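Local coordinates for protein 3-oxosteroid 1-dehydrogenase (PDB 7P18) that probably uses FAD to oxidise 3-oxosteroids to their 3-oxo-Delta(1) counterparts, and is captured with androsta-1,4-diene-3,17-dione bound, at residues V98-I101 / N102-T106; S163-A166 / T167-H170; P399-G403 / Q404-D408; G459-V462 / F463-Y466. One frame throughout, in Å; residues are numbered along the deposited sequence.

Contact 1. Residues V98-I101 / N102-T106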
loop_
_atom_site.group_PDB
_atom_site.type_symbol
_atom_site.label_atom_id
_atom_site.label_comp_id
_atom_site.label_asym_id
_atom_site.label_seq_id
_atom_site.Cartn_x
_atom_site.Cartn_y
_atom_site.Cartn_z
ATOM N N VAL A 98 17.394 -3.854 3.491
ATOM C CA VAL A 98 17.634 -2.660 2.638
ATOM C C VAL A 98 19.121 -2.534 2.300
ATOM O O VAL A 98 19.448 -2.178 1.135
ATOM C CB VAL A 98 17.043 -1.394 3.254
ATOM C CG1 VAL A 98 17.502 -0.115 2.574
ATOM C CG2 VAL A 98 15.522 -1.510 3.207
ATOM N N GLU A 99 20.025 -2.787 3.250
ATOM C CA GLU A 99 21.476 -2.714 2.916
ATOM C C GLU A 99 21.810 -3.744 1.843
ATOM O O GLU A 99 22.656 -3.434 0.989
ATOM C CB GLU A 99 22.359 -2.963 4.142
ATOM C CG GLU A 99 22.416 -1.774 5.058
ATOM C CD GLU A 99 23.396 -1.961 6.219
ATOM O OE1 GLU A 99 24.430 -2.625 6.034
ATOM O OE2 GLU A 99 23.138 -1.395 7.256
ATOM N N TYR A 100 21.178 -4.910 1.894
ATOM C CA TYR A 100 21.353 -6.002 0.927
ATOM C C TYR A 100 20.910 -5.522 -0.453
ATOM O O TYR A 100 21.676 -5.726 -1.418
ATOM C CB TYR A 100 20.591 -7.271 1.330
ATOM C CG TYR A 100 20.412 -8.263 0.206
ATOM C CD1 TYR A 100 21.479 -8.944 -0.346
ATOM C CD2 TYR A 100 19.158 -8.478 -0.353
ATOM C CE1 TYR A 100 21.320 -9.806 -1.429
ATOM C CE2 TYR A 100 18.976 -9.337 -1.418
ATOM C CZ TYR A 100 20.050 -10.025 -1.952
ATOM O OH TYR A 100 19.820 -10.885 -3.001
ATOM N N ILE A 101 19.722 -4.931 -0.554
ATOM C CA ILE A 101 19.261 -4.346 -1.844
ATOM C C ILE A 101 20.332 -3.365 -2.342
ATOM O O ILE A 101 20.763 -3.486 -3.508
ATOM C CB ILE A 101 17.892 -3.665 -1.716
ATOM C CG1 ILE A 101 16.780 -4.686 -1.476
ATOM C CG2 ILE A 101 17.658 -2.831 -2.963
ATOM C CD1 ILE A 101 15.396 -4.095 -1.285
ATOM N N ASN A 102 20.714 -2.393 -1.512
ATOM C CA ASN A 102 21.559 -1.260 -1.949
ATOM C C ASN A 102 22.939 -1.764 -2.423
ATOM O O ASN A 102 23.442 -1.203 -3.400
ATOM C CB ASN A 102 21.693 -0.202 -0.873
ATOM C CG ASN A 102 20.458 0.631 -0.703
ATOM O OD1 ASN A 102 19.527 0.533 -1.511
ATOM N ND2 ASN A 102 20.413 1.366 0.404
ATOM N N ALA A 103 23.480 -2.808 -1.807
ATOM C CA ALA A 103 24.845 -3.312 -2.113
ATOM C C ALA A 103 24.780 -4.264 -3.321
ATOM O O ALA A 103 25.792 -4.416 -3.975
ATOM C CB ALA A 103 25.458 -3.983 -0.906
ATOM N N ASN A 104 23.635 -4.887 -3.627
ATOM C CA ASN A 104 23.622 -6.016 -4.591
ATOM C C ASN A 104 22.672 -5.771 -5.777
ATOM O O ASN A 104 22.484 -6.730 -6.537
ATOM C CB ASN A 104 23.313 -7.311 -3.851
ATOM C CG ASN A 104 24.386 -7.617 -2.835
ATOM O OD1 ASN A 104 25.437 -8.103 -3.215
ATOM N ND2 ASN A 104 24.153 -7.314 -1.564
ATOM N N MET A 105 22.139 -4.558 -5.936
ATOM C CA MET A 105 21.120 -4.255 -6.976
ATOM C C MET A 105 21.317 -2.845 -7.495
ATOM O O MET A 105 21.869 -1.993 -6.754
ATOM C CB MET A 105 19.703 -4.413 -6.411
ATOM C CG MET A 105 19.425 -5.825 -5.861
ATOM S SD MET A 105 17.655 -6.018 -5.408
ATOM C CE MET A 105 17.657 -7.650 -4.699
ATOM N N THR A 106 20.845 -2.580 -8.722
ATOM C CA THR A 106 20.794 -1.223 -9.300
ATOM C C THR A 106 19.755 -0.411 -8.531
ATOM O O THR A 106 19.966 0.799 -8.288
ATOM C CB THR A 106 20.576 -1.262 -10.826
ATOM O OG1 THR A 106 21.682 -1.980 -11.356
ATOM C CG2 THR A 106 20.572 0.101 -11.468
#
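N102 N donates to V98 O at 2.9 Å and A103 N to E99 O, two i to i+4 bonds in the last turns of helix 84-104, before the spiral tightens and N104 N turns to I101 O at 3.2 Å. M105 is the first residue to leave helical angles. The side chain of N104 folds back on the turn it has just left: with CG beside its own backbone N (chi1 -63°), it brings ND2 to 2.9 Å from Y100 O. That bond lies in the carbonyl plane on a lone pair, with an N-H...O angle of 157°. ND2 also passes 3.4 Å from CD1 of Y100, the amide and ring planes 33° apart. Y100 OH itself goes to D28, and R25 makes a cation-pi contact with the ring. From the loop side M105 sends an extended chain inward, CE meeting Y100 CE2 at 3.9 Å and SD meeting I101 CG2 at 4.0 Å. I101 and M105 both pack on helix 17-28, at whose start a glycine pattern is consistent with a Rossmann-type dinucleotide fold. The V98 and N102 side chains lie side by side, pointing the same way, with CG1 of V98 near ND2 of N102, while N102 OD1 takes the N-H of Y109. Near the helix end the N104 backbone gives Y100 O only a weak bond, and the side-chain amide supplies this carbonyl with a straighter, shorter one.

Contact 2. Residues S163-A166 / T167-H170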
loop_
_atom_site.group_PDB
_atom_site.type_symbol
_atom_site.label_atom_id
_atom_site.label_comp_id
_atom_site.label_asym_id
_atom_site.label_seq_id
_atom_site.Cartn_x
_atom_site.Cartn_y
_atom_site.Cartn_z
ATOM N N SER A 163 7.462 10.199 -14.142
ATOM C CA SER A 163 7.682 9.489 -12.847
ATOM C C SER A 163 8.308 10.480 -11.859
ATOM O O SER A 163 9.209 11.248 -12.294
ATOM C CB SER A 163 8.524 8.295 -13.048
ATOM O OG SER A 163 7.817 7.320 -13.810
ATOM N N MET A 164 7.849 10.477 -10.597
ATOM C CA MET A 164 8.528 11.202 -9.485
ATOM C C MET A 164 8.676 10.298 -8.254
ATOM O O MET A 164 7.876 9.356 -8.089
ATOM C CB MET A 164 7.719 12.427 -9.077
ATOM C CG MET A 164 7.490 13.409 -10.247
ATOM S SD MET A 164 6.399 14.758 -9.766
ATOM C CE MET A 164 5.029 13.888 -8.970
ATOM N N THR A 165 9.659 10.610 -7.405
ATOM C CA THR A 165 9.796 10.055 -6.040
ATOM C C THR A 165 8.776 10.766 -5.177
ATOM O O THR A 165 8.334 11.871 -5.563
ATOM C CB THR A 165 11.208 10.272 -5.488
ATOM O OG1 THR A 165 11.432 11.684 -5.384
ATOM C CG2 THR A 165 12.250 9.630 -6.372
ATOM N N ALA A 166 8.397 10.168 -4.059
ATOM C CA ALA A 166 7.524 10.800 -3.043
ATOM C C ALA A 166 8.214 12.062 -2.525
ATOM O O ALA A 166 7.524 13.068 -2.297
ATOM C CB ALA A 166 7.203 9.852 -1.920
ATOM N N THR A 167 9.535 12.016 -2.373
ATOM C CA THR A 167 10.322 13.194 -1.921
ATOM C C THR A 167 10.121 14.345 -2.928
ATOM O O THR A 167 9.668 15.416 -2.491
ATOM C CB THR A 167 11.803 12.836 -1.762
ATOM O OG1 THR A 167 11.868 11.725 -0.852
ATOM C CG2 THR A 167 12.613 14.015 -1.261
ATOM N N GLU A 168 10.436 14.103 -4.203
ATOM C CA GLU A 168 10.310 15.088 -5.323
ATOM C C GLU A 168 8.872 15.585 -5.361
ATOM O O GLU A 168 8.671 16.799 -5.447
ATOM C CB GLU A 168 10.623 14.480 -6.689
ATOM C CG GLU A 168 12.085 14.397 -7.047
ATOM C CD GLU A 168 12.278 13.523 -8.252
ATOM O OE1 GLU A 168 11.271 12.924 -8.673
ATOM O OE2 GLU A 168 13.434 13.405 -8.746
ATOM N N ALA A 169 7.909 14.671 -5.285
ATOM C CA ALA A 169 6.465 14.988 -5.261
ATOM C C ALA A 169 6.180 15.946 -4.112
ATOM O O ALA A 169 5.855 17.082 -4.431
ATOM C CB ALA A 169 5.615 13.736 -5.149
ATOM N N HIS A 170 6.308 15.485 -2.854
ATOM C CA HIS A 170 5.671 16.020 -1.613
ATOM C C HIS A 170 5.639 17.554 -1.631
ATOM O O HIS A 170 4.640 18.139 -1.181
ATOM C CB HIS A 170 6.378 15.496 -0.348
ATOM C CG HIS A 170 6.010 16.239 0.882
ATOM N ND1 HIS A 170 6.818 17.228 1.397
ATOM C CD2 HIS A 170 4.950 16.169 1.696
ATOM C CE1 HIS A 170 6.260 17.751 2.458
ATOM N NE2 HIS A 170 5.103 17.134 2.644
HETATM O O HOH W 1 10.860 13.217 -11.291
#
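E168 OE1 is gripped by two donors, T165 N at 3.1 Å and a water at 2.7 Å. The peptide N-H arrives from above the carboxylate plane, 46° out of it, and the water bridges on to S163 O, which R189 also reaches. The bond is returned a few atoms away: E168 N donates to T165 OG1 at 2.9 Å, nearly straight at 162°. A chi1 of 63° sets this hydroxyl between the T165 backbone N and carbonyl carbon, facing the first turn of the helix. Together the two bonds make a capping box, with T165 as N-cap of helix 166-174. Being beside the helix N terminus, the E168 carboxylate is likely to be stabilised in its charged form; K185 adds a long, weak ion pair at OE2. With alanine in place of this glutamate, T165 N is likely to lose its acceptor and the water one of its two, leaving it on S163 O and undoing half of the box. Behind the cap the helical bonds begin, A169 N to T165 O at 2.8 Å and H170 N to A166 O at 2.8 Å. On the apolar side M164, bent at chi3, lays its CE 3.9 Å from A169 CB. E133 of strand 131-138 adds a second carboxylate at the helix start, taking A166 N and T167 OG1. A166 itself lines the steroid pocket and touches the bound androstadienedione.

Contact 3. Residues P399-G403 / Q404-D408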
loop_
_atom_site.group_PDB
_atom_site.type_symbol
_atom_site.label_atom_id
_atom_site.label_comp_id
_atom_site.label_asym_id
_atom_site.label_seq_id
_atom_site.Cartn_x
_atom_site.Cartn_y
_atom_site.Cartn_z
ATOM N N PRO A 399 -8.643 11.208 -8.435
ATOM C CA PRO A 399 -8.591 11.487 -9.862
ATOM C C PRO A 399 -8.762 12.976 -10.224
ATOM O O PRO A 399 -8.430 13.306 -11.314
ATOM C CB PRO A 399 -9.764 10.674 -10.433
ATOM C CG PRO A 399 -10.745 10.624 -9.275
ATOM C CD PRO A 399 -9.877 10.483 -8.047
ATOM N N LEU A 400 -9.255 13.826 -9.330
ATOM C CA LEU A 400 -9.401 15.278 -9.633
ATOM C C LEU A 400 -8.037 15.954 -9.466
ATOM O O LEU A 400 -7.469 15.866 -8.380
ATOM C CB LEU A 400 -10.391 15.954 -8.695
ATOM C CG LEU A 400 -11.847 15.556 -8.838
ATOM C CD1 LEU A 400 -12.695 16.477 -7.974
ATOM C CD2 LEU A 400 -12.283 15.646 -10.289
ATOM N N MET A 401 -7.544 16.564 -10.522
ATOM C CA MET A 401 -6.381 17.482 -10.468
ATOM C C MET A 401 -6.885 18.869 -10.090
ATOM O O MET A 401 -8.077 19.164 -10.225
ATOM C CB MET A 401 -5.645 17.490 -11.812
ATOM C CG MET A 401 -4.920 16.167 -12.098
ATOM S SD MET A 401 -3.754 15.774 -10.766
ATOM C CE MET A 401 -4.605 14.506 -9.818
ATOM N N PRO A 402 -6.013 19.760 -9.562
ATOM C CA PRO A 402 -6.452 21.107 -9.184
ATOM C C PRO A 402 -7.191 21.789 -10.354
ATOM O O PRO A 402 -6.742 21.640 -11.509
ATOM C CB PRO A 402 -5.156 21.834 -8.847
ATOM C CG PRO A 402 -4.195 20.713 -8.466
ATOM C CD PRO A 402 -4.564 19.556 -9.383
ATOM N N GLY A 403 -8.309 22.442 -10.050
ATOM C CA GLY A 403 -9.136 23.159 -11.034
ATOM C C GLY A 403 -8.337 24.198 -11.807
ATOM O O GLY A 403 -8.681 24.446 -12.962
ATOM N N GLN A 404 -7.293 24.755 -11.188
ATOM C CA GLN A 404 -6.369 25.719 -11.836
ATOM C C GLN A 404 -5.774 25.091 -13.107
ATOM O O GLN A 404 -5.613 25.839 -14.081
ATOM C CB GLN A 404 -5.348 26.256 -10.827
ATOM C CG GLN A 404 -4.107 25.419 -10.548
ATOM C CD GLN A 404 -3.178 26.156 -9.599
ATOM O OE1 GLN A 404 -2.715 27.264 -9.888
ATOM N NE2 GLN A 404 -2.915 25.564 -8.441
ATOM N N ILE A 405 -5.527 23.780 -13.152
ATOM C CA ILE A 405 -4.922 23.128 -14.354
ATOM C C ILE A 405 -5.931 22.232 -15.092
ATOM O O ILE A 405 -5.672 21.982 -16.251
ATOM C CB ILE A 405 -3.625 22.373 -14.006
ATOM C CG1 ILE A 405 -3.873 21.059 -13.267
ATOM C CG2 ILE A 405 -2.678 23.276 -13.235
ATOM C CD1 ILE A 405 -2.609 20.261 -13.011
ATOM N N GLN A 406 -7.016 21.759 -14.461
ATOM C CA GLN A 406 -8.002 20.822 -15.090
ATOM C C GLN A 406 -9.409 21.269 -14.712
ATOM O O GLN A 406 -9.792 21.195 -13.554
ATOM C CB GLN A 406 -7.734 19.375 -14.650
ATOM C CG GLN A 406 -8.964 18.462 -14.592
ATOM C CD GLN A 406 -8.890 17.337 -13.581
ATOM O OE1 GLN A 406 -8.081 16.419 -13.698
ATOM N NE2 GLN A 406 -9.772 17.350 -12.593
ATOM N N PRO A 407 -10.233 21.730 -15.669
ATOM C CA PRO A 407 -11.616 22.107 -15.368
ATOM C C PRO A 407 -12.473 20.861 -15.113
ATOM O O PRO A 407 -12.033 19.798 -15.433
ATOM C CB PRO A 407 -12.075 22.826 -16.646
ATOM C CG PRO A 407 -11.253 22.161 -17.734
ATOM C CD PRO A 407 -9.909 21.863 -17.098
ATOM N N ASP A 408 -13.644 21.046 -14.515
ATOM C CA ASP A 408 -14.639 19.988 -14.229
ATOM C C ASP A 408 -14.944 19.201 -15.507
ATOM O O ASP A 408 -15.170 19.825 -16.562
ATOM C CB ASP A 408 -15.889 20.594 -13.599
ATOM C CG ASP A 408 -15.677 21.155 -12.210
ATOM O OD1 ASP A 408 -14.588 20.919 -11.656
ATOM O OD2 ASP A 408 -16.625 21.755 -11.669
#
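Q406 turns its side-chain amide back along the chain onto M401, where OE1 takes a weak hydrogen bond from M401 N at 3.2 Å and sits 3.3 Å from M401 CB. M401 N lies above the amide plane, 3.1 Å from Q406 NE2 as well, but these are two donors and make no bond. NE2 also lies 3.8 Å from L400 CD2, the leucine and glutamine side chains crossing at about a right angle. With CG anti to the Q406 backbone N (chi1 150°) and the chain extended beyond, the amide reaches past the turn back to M401. Elsewhere in the turn, I405 CD1 lies 4.2 Å from P402 CD, the two side chains pointing the same way. Shortening this glutamine to alanine is likely to leave M401 N without this acceptor and open a gap beside L400. What brings Q406 round is a tight reversal of the backbone. P402 O accepts both Q406 N and I405 N, each at 3.0 Å. G403 and Q404, both with helical backbone angles, are thus the corner residues of a type III beta-turn, overlapped by an alpha-turn through the Q406 N bond to the same oxygen. A CA-H...O contact from G403 CA to Q406 O, 3.3 Å, closes the turn further. The loop runs on the surface between helix 389-394 and strand 418-420. The helix holds it through R392, which bonds M401 O and forms a salt bridge to D408 OD1, and D408 OD2 has R419 and Y487 as partners.

Contact 4. Residues G459-V462 / F463-Y466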
loop_
_atom_site.group_PDB
_atom_site.type_symbol
_atom_site.label_atom_id
_atom_site.label_comp_id
_atom_site.label_asym_id
_atom_site.label_seq_id
_atom_site.Cartn_x
_atom_site.Cartn_y
_atom_site.Cartn_z
ATOM N N GLY A 459 -4.801 18.157 12.325
ATOM C CA GLY A 459 -3.610 19.030 12.279
ATOM C C GLY A 459 -2.936 19.162 13.639
ATOM O O GLY A 459 -2.000 19.997 13.749
ATOM N N GLY A 460 -3.327 18.365 14.633
ATOM C CA GLY A 460 -2.799 18.457 16.012
ATOM C C GLY A 460 -1.447 17.776 16.215
ATOM O O GLY A 460 -0.951 17.754 17.361
ATOM N N ASN A 461 -0.843 17.200 15.191
ATOM C CA ASN A 461 0.475 16.544 15.308
ATOM C C ASN A 461 1.198 16.641 13.974
ATOM O O ASN A 461 0.541 16.973 12.989
ATOM C CB ASN A 461 0.306 15.096 15.769
ATOM C CG ASN A 461 -0.365 14.257 14.714
ATOM O OD1 ASN A 461 0.245 13.917 13.692
ATOM N ND2 ASN A 461 -1.626 13.965 14.929
ATOM N N VAL A 462 2.500 16.308 13.937
ATOM C CA VAL A 462 3.369 16.516 12.741
ATOM C C VAL A 462 2.985 15.563 11.611
ATOM O O VAL A 462 3.231 15.914 10.469
ATOM C CB VAL A 462 4.865 16.427 13.076
ATOM C CG1 VAL A 462 5.237 17.553 14.021
ATOM C CG2 VAL A 462 5.265 15.061 13.618
ATOM N N PHE A 463 2.395 14.401 11.898
ATOM C CA PHE A 463 1.955 13.501 10.806
ATOM C C PHE A 463 0.845 14.204 10.020
ATOM O O PHE A 463 0.958 14.350 8.784
ATOM C CB PHE A 463 1.514 12.116 11.298
ATOM C CG PHE A 463 0.792 11.384 10.212
ATOM C CD1 PHE A 463 1.465 10.860 9.124
ATOM C CD2 PHE A 463 -0.588 11.366 10.201
ATOM C CE1 PHE A 463 0.773 10.255 8.086
ATOM C CE2 PHE A 463 -1.273 10.775 9.154
ATOM C CZ PHE A 463 -0.594 10.207 8.114
ATOM N N ASP A 464 -0.210 14.629 10.700
ATOM C CA ASP A 464 -1.353 15.336 10.057
ATOM C C ASP A 464 -0.825 16.500 9.208
ATOM O O ASP A 464 -1.190 16.627 8.023
ATOM C CB ASP A 464 -2.330 15.906 11.076
ATOM C CG ASP A 464 -3.188 14.915 11.832
ATOM O OD1 ASP A 464 -2.790 13.758 11.915
ATOM O OD2 ASP A 464 -4.165 15.369 12.426
ATOM N N ARG A 465 0.083 17.297 9.768
ATOM C CA ARG A 465 0.544 18.558 9.124
ATOM C C ARG A 465 1.478 18.272 7.952
ATOM O O ARG A 465 1.607 19.143 7.105
ATOM C CB ARG A 465 1.227 19.449 10.159
ATOM C CG ARG A 465 0.280 19.920 11.248
ATOM C CD ARG A 465 0.835 21.025 12.092
ATOM N NE ARG A 465 1.979 20.684 12.914
ATOM C CZ ARG A 465 1.931 20.303 14.194
ATOM N NH1 ARG A 465 0.781 20.115 14.817
ATOM N NH2 ARG A 465 3.058 20.077 14.849
ATOM N N TYR A 466 2.063 17.078 7.848
ATOM C CA TYR A 466 2.976 16.718 6.740
ATOM C C TYR A 466 2.299 16.962 5.381
ATOM O O TYR A 466 2.976 17.377 4.442
ATOM C CB TYR A 466 3.452 15.274 6.876
ATOM C CG TYR A 466 4.465 14.831 5.852
ATOM C CD1 TYR A 466 5.716 15.418 5.745
ATOM C CD2 TYR A 466 4.178 13.792 4.986
ATOM C CE1 TYR A 466 6.635 14.998 4.789
ATOM C CE2 TYR A 466 5.083 13.352 4.032
ATOM C CZ TYR A 466 6.321 13.963 3.930
ATOM O OH TYR A 466 7.156 13.447 2.983
HETATM O O HOH W 2 0.351 20.747 17.517
#
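N461 and D464 cross at about a right angle at the start of helix 462-466, where N461 is the N-cap. N461 OD1 faces the first turn and accepts D464 N at 3.1 Å from above its carbonyl plane; a weak bond from F463 N to the same oxygen closes an Asx turn. The N461 chi1 of 68°, which places CG between backbone N and carbonyl carbon, swings the amide over these N-H groups. The amide and carboxylate planes stand 68° apart, and N461 ND2 makes a weak bond to D464 OD1. The other carboxylate oxygen, OD2, uses its anti lone pair for G459 N at 2.9 Å and also takes N358. R465 folds back over the loop. Bent at chi3, it lays one guanidinium face over the backbone of N461 and V462, with N461 C 3.6 Å above the plane. V462 CG1 comes within 3.4 Å of R465 NH2. G459 O lies at the guanidinium edge, close to its plane, and receives R465 NH1 at 3.0 Å. That same R465 NH1 gives a water a bond of 2.8 Å, and the water donates weakly to G460 O.

In the fold
From the N terminus the four contacts follow one another in series, each local to a few residues, so none closes a long loop, and none nests in or crosses another. Contact 1 finishes helix 84-104 against helix 17-28, the V98 side chain about 12 Å from FAD. Contact 2 starts helix 166-174 beside the steroid, its centre about 21 Å from that of contact 1. Contact 3 reverses the surface loop between helix 389-394 and strand 418-420, and contact 4 starts helix 462-466. Contacts 2 and 4 alone touch: H170 NE2 lies 2.8 Å from Y466 O, a probable hydrogen bond, and the two rings stack, joining helices far apart in sequence near the steroid pocket.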